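PDB 5V7P: protein-S-isoprenylcysteine O-methyltransferase from Tribolium castaneum, which catalyses the S-adenosyl-L-methionine-dependent methylation of the C-terminal isoprenylated cysteine of proteins, within the endoplasmic reticulum membrane. Local coordinates for residues Q90-Y95 and E141-T146. Residues are numbered along the deposited sequence; the frame is centred on the assembly and turned at random.
Sequences QIFGGY and EFFIET. With MPG ([(Z)-octadec-9-enyl] (2R)-2,3-bis(oxidanyl)propanoate), chain S; MPG ([(Z)-octadec-9-enyl] (2R)-2,3-bis(oxidanyl)propanoate), chain B; D10 (decane), chain J.
F92 packs its ring against the neighbouring rings of F142 and F143, and the three phenylalanines form an aromatic cluster. Residues 90-95 and 141-146 run nearly antiparallel, on helices 90-113 and 129-148, both assigned as membrane-spanning. The short segments lie 11.4 Å apart at their axes, a separation bridged by the rings. F92 CB already touches F142, 3.7 Å from F142 CE2. With CG anti to the backbone N (chi1 -159°), the ring reaches out toward helix 129-148. Its CG lies near F143 CZ; CD1 stands over one face of F142, offset toward the rim and 3.7 Å from F142 CD2; CE1 approaches F143 CE2, also at 3.7 Å. On the CD2 side of the ring, CE2 meets C1 of a bound decane at 3.7 Å, obliquely, and CZ touches both that carbon and F143 CE2. The ring planes of F92 and F142 are inclined at 44°, whereas F143 turns its edge to a face of F92, and Y95 CD2 covers the opposite face. Beside this cluster, I91 packs CB against F142 CE1 at 3.9 Å. W139 adds a further edge-to-face partner to F92. Cutting F92 back to an alanine is likely to open a gap between the segments, the rim of F142 losing the ring carbon above it and the edge of F143 its aromatic mate. The contact is thus wholly apolar, held by dispersion and ring-edge electrostatics and extending onto a bound hydrocarbon chain.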
loop_
_atom_site.group_PDB
_atom_site.type_symbol
_atom_site.label_atom_id
_atom_site.label_comp_id
_atom_site.label_asym_id
_atom_site.label_seq_id
_atom_site.Cartn_x
_atom_site.Cartn_y
_atom_site.Cartn_z
ATOM N N GLN A 90 -19.556 13.361 -13.765
ATOM C CA GLN A 90 -18.324 14.128 -13.602
ATOM C C GLN A 90 -17.578 13.765 -12.324
ATOM O O GLN A 90 -16.346 13.847 -12.280
ATOM C CB GLN A 90 -18.640 15.623 -13.617
ATOM C CG GLN A 90 -19.096 16.133 -14.972
ATOM C CD GLN A 90 -19.512 17.587 -14.938
ATOM O OE1 GLN A 90 -20.197 18.026 -14.015
ATOM N NE2 GLN A 90 -19.095 18.343 -15.945
ATOM N N ILE A 91 -18.303 13.363 -11.280
ATOM C CA ILE A 91 -17.668 13.005 -10.016
ATOM C C ILE A 91 -16.606 11.934 -10.231
ATOM O O ILE A 91 -15.506 12.004 -9.668
ATOM C CB ILE A 91 -18.737 12.541 -9.009
ATOM C CG1 ILE A 91 -19.744 13.662 -8.730
ATOM C CG2 ILE A 91 -18.101 12.078 -7.723
ATOM C CD1 ILE A 91 -19.126 14.968 -8.279
ATOM N N PHE A 92 -16.920 10.922 -11.040
ATOM C CA PHE A 92 -16.002 9.802 -11.202
ATOM C C PHE A 92 -14.680 10.245 -11.814
ATOM O O PHE A 92 -13.636 9.650 -11.527
ATOM C CB PHE A 92 -16.655 8.720 -12.059
ATOM C CG PHE A 92 -16.035 7.365 -11.892
ATOM C CD1 PHE A 92 -16.391 6.554 -10.828
ATOM C CD2 PHE A 92 -15.095 6.900 -12.797
ATOM C CE1 PHE A 92 -15.824 5.307 -10.669
ATOM C CE2 PHE A 92 -14.525 5.653 -12.645
ATOM C CZ PHE A 92 -14.889 4.854 -11.579
ATOM N N GLY A 93 -14.702 11.289 -12.645
ATOM C CA GLY A 93 -13.467 11.772 -13.241
ATOM C C GLY A 93 -12.481 12.287 -12.209
ATOM O O GLY A 93 -11.288 11.978 -12.269
ATOM N N GLY A 94 -12.963 13.083 -11.253
ATOM C CA GLY A 94 -12.081 13.577 -10.207
ATOM C C GLY A 94 -11.531 12.461 -9.342
ATOM O O GLY A 94 -10.387 12.519 -8.886
ATOM N N TYR A 95 -12.339 11.425 -9.107
ATOM C CA TYR A 95 -11.869 10.270 -8.351
ATOM C C TYR A 95 -10.734 9.563 -9.081
ATOM O O TYR A 95 -9.712 9.216 -8.478
ATOM C CB TYR A 95 -13.037 9.315 -8.098
ATOM C CG TYR A 95 -12.624 7.888 -7.823
ATOM C CD1 TYR A 95 -12.270 7.482 -6.545
ATOM C CD2 TYR A 95 -12.595 6.943 -8.842
ATOM C CE1 TYR A 95 -11.895 6.178 -6.289
ATOM C CE2 TYR A 95 -12.219 5.634 -8.594
ATOM C CZ TYR A 95 -11.870 5.258 -7.316
ATOM O OH TYR A 95 -11.495 3.959 -7.055
ATOM N N GLU A 141 -20.984 0.474 -7.171
ATOM C CA GLU A 141 -21.916 1.266 -6.377
ATOM C C GLU A 141 -22.176 2.609 -7.042
ATOM O O GLU A 141 -23.330 3.023 -7.203
ATOM C CB GLU A 141 -21.386 1.476 -4.957
ATOM C CG GLU A 141 -22.334 2.317 -4.101
ATOM C CD GLU A 141 -21.809 2.617 -2.716
ATOM O OE1 GLU A 141 -20.757 2.067 -2.337
ATOM O OE2 GLU A 141 -22.455 3.414 -2.007
ATOM N N PHE A 142 -21.109 3.308 -7.434
ATOM C CA PHE A 142 -21.273 4.614 -8.060
ATOM C C PHE A 142 -22.194 4.527 -9.270
ATOM O O PHE A 142 -23.191 5.252 -9.358
ATOM C CB PHE A 142 -19.912 5.183 -8.462
ATOM C CG PHE A 142 -19.998 6.515 -9.157
ATOM C CD1 PHE A 142 -20.013 7.692 -8.427
ATOM C CD2 PHE A 142 -20.074 6.589 -10.539
ATOM C CE1 PHE A 142 -20.099 8.919 -9.061
ATOM C CE2 PHE A 142 -20.161 7.812 -11.178
ATOM C CZ PHE A 142 -20.173 8.978 -10.438
ATOM N N PHE A 143 -21.889 3.626 -10.205
ATOM C CA PHE A 143 -22.619 3.591 -11.466
ATOM C C PHE A 143 -24.015 2.998 -11.316
ATOM O O PHE A 143 -24.929 3.398 -12.044
ATOM C CB PHE A 143 -21.815 2.819 -12.513
ATOM C CG PHE A 143 -20.626 3.577 -13.020
ATOM C CD1 PHE A 143 -20.791 4.637 -13.896
ATOM C CD2 PHE A 143 -19.346 3.250 -12.606
ATOM C CE1 PHE A 143 -19.703 5.348 -14.356
ATOM C CE2 PHE A 143 -18.254 3.955 -13.063
ATOM C CZ PHE A 143 -18.432 5.009 -13.939
ATOM N N ILE A 144 -24.208 2.057 -10.391
ATOM C CA ILE A 144 -25.561 1.608 -10.078
ATOM C C ILE A 144 -26.343 2.734 -9.416
ATOM O O ILE A 144 -27.500 2.999 -9.764
ATOM C CB ILE A 144 -25.523 0.345 -9.195
ATOM C CG1 ILE A 144 -25.013 -0.846 -10.013
ATOM C CG2 ILE A 144 -26.910 0.040 -8.613
ATOM C CD1 ILE A 144 -24.896 -2.152 -9.233
ATOM N N GLU A 145 -25.719 3.422 -8.456
ATOM C CA GLU A 145 -26.394 4.522 -7.775
ATOM C C GLU A 145 -26.601 5.709 -8.707
ATOM O O GLU A 145 -27.614 6.410 -8.608
ATOM C CB GLU A 145 -25.598 4.949 -6.544
ATOM C CG GLU A 145 -25.712 3.990 -5.372
ATOM C CD GLU A 145 -24.820 4.382 -4.214
ATOM O OE1 GLU A 145 -23.963 5.271 -4.396
ATOM O OE2 GLU A 145 -24.972 3.799 -3.120
ATOM N N THR A 146 -25.648 5.960 -9.609
ATOM C CA THR A 146 -25.801 7.073 -10.536
ATOM C C THR A 146 -26.865 6.788 -11.588
ATOM O O THR A 146 -27.440 7.728 -12.145
ATOM C CB THR A 146 -24.459 7.401 -11.202
ATOM O OG1 THR A 146 -24.372 8.813 -11.420
ATOM C CG2 THR A 146 -24.284 6.674 -12.539
HETATM C C2 MPG S . -14.381 21.526 -13.056
HETATM C C3 MPG S . -13.339 20.413 -12.957
HETATM C C4 MPG S . -11.931 21.001 -13.043
HETATM C C5 MPG S . -11.490 21.482 -11.664
HETATM C C6 MPG S . -11.035 20.288 -10.824
HETATM C C7 MPG S . -10.548 20.750 -9.448
HETATM C C8 MPG S . -11.653 21.434 -8.644
HETATM C C9 MPG S . -12.842 20.487 -8.484
HETATM C C10 MPG S . -13.991 20.885 -7.982
HETATM C C11 MPG S . -14.243 22.319 -7.519
HETATM C C12 MPG S . -14.996 23.077 -8.609
HETATM C C13 MPG S . -14.841 24.579 -8.383
HETATM C C14 MPG S . -15.298 24.934 -6.967
HETATM O O1 MPG S . -15.802 20.016 -11.860
HETATM C C1 MPG S . -15.783 20.931 -12.919
HETATM C CXD MPG S . -17.019 18.013 -10.891
HETATM O O2 MPG S . -18.278 17.408 -10.998
HETATM C C21 MPG S . -16.739 18.371 -9.432
HETATM O O3 MPG S . -17.950 18.580 -8.759
HETATM O O4 MPG S . -17.960 19.628 -12.328
HETATM C CX3 MPG S . -16.984 19.276 -11.752
HETATM C C2 MPG B . -10.231 -0.075 -0.202
HETATM C C3 MPG B . -10.174 0.882 0.983
HETATM C C4 MPG B . -8.869 0.729 1.758
HETATM C C5 MPG B . -8.742 1.873 2.739
HETATM C C6 MPG B . -7.526 1.636 3.619
HETATM C C7 MPG B . -6.215 1.670 2.838
HETATM C C8 MPG B . -5.308 0.619 3.453
HETATM C C9 MPG B . -3.872 0.880 3.006
HETATM C C10 MPG B . -3.201 0.077 2.213
HETATM C C11 MPG B . -3.775 -1.221 1.644
HETATM C C12 MPG B . -3.135 -1.503 0.294
HETATM C C13 MPG B . -1.667 -1.877 0.466
HETATM C C14 MPG B . -0.959 -1.635 -0.858
HETATM C C15 MPG B . 0.448 -2.227 -0.817
HETATM C C16 MPG B . 0.679 -3.129 -2.027
HETATM O O1 MPG B . -9.633 1.197 -2.113
HETATM C C1 MPG B . -9.151 0.229 -1.239
HETATM C CXD MPG B . -9.177 3.404 -3.215
HETATM O O2 MPG B . -9.544 4.683 -2.785
HETATM C C21 MPG B . -10.232 2.886 -4.203
HETATM O O3 MPG B . -11.350 3.728 -4.198
HETATM O O4 MPG B . -8.530 2.834 -1.024
HETATM C CX3 MPG B . -9.075 2.473 -2.014
HETATM C C1 D10 J . -13.454 2.557 -14.378
HETATM C C2 D10 J . -11.951 2.341 -14.213
HETATM C C3 D10 J . -11.409 3.229 -13.095
HETATM C C4 D10 J . -9.914 2.961 -12.932
HETATM C C5 D10 J . -9.346 3.811 -11.799
HETATM C C6 D10 J . -7.879 3.437 -11.590
HETATM C C7 D10 J . -7.264 4.328 -10.514
HETATM C C8 D10 J . -5.946 3.719 -10.037
HETATM C C9 D10 J . -4.919 3.770 -11.166
#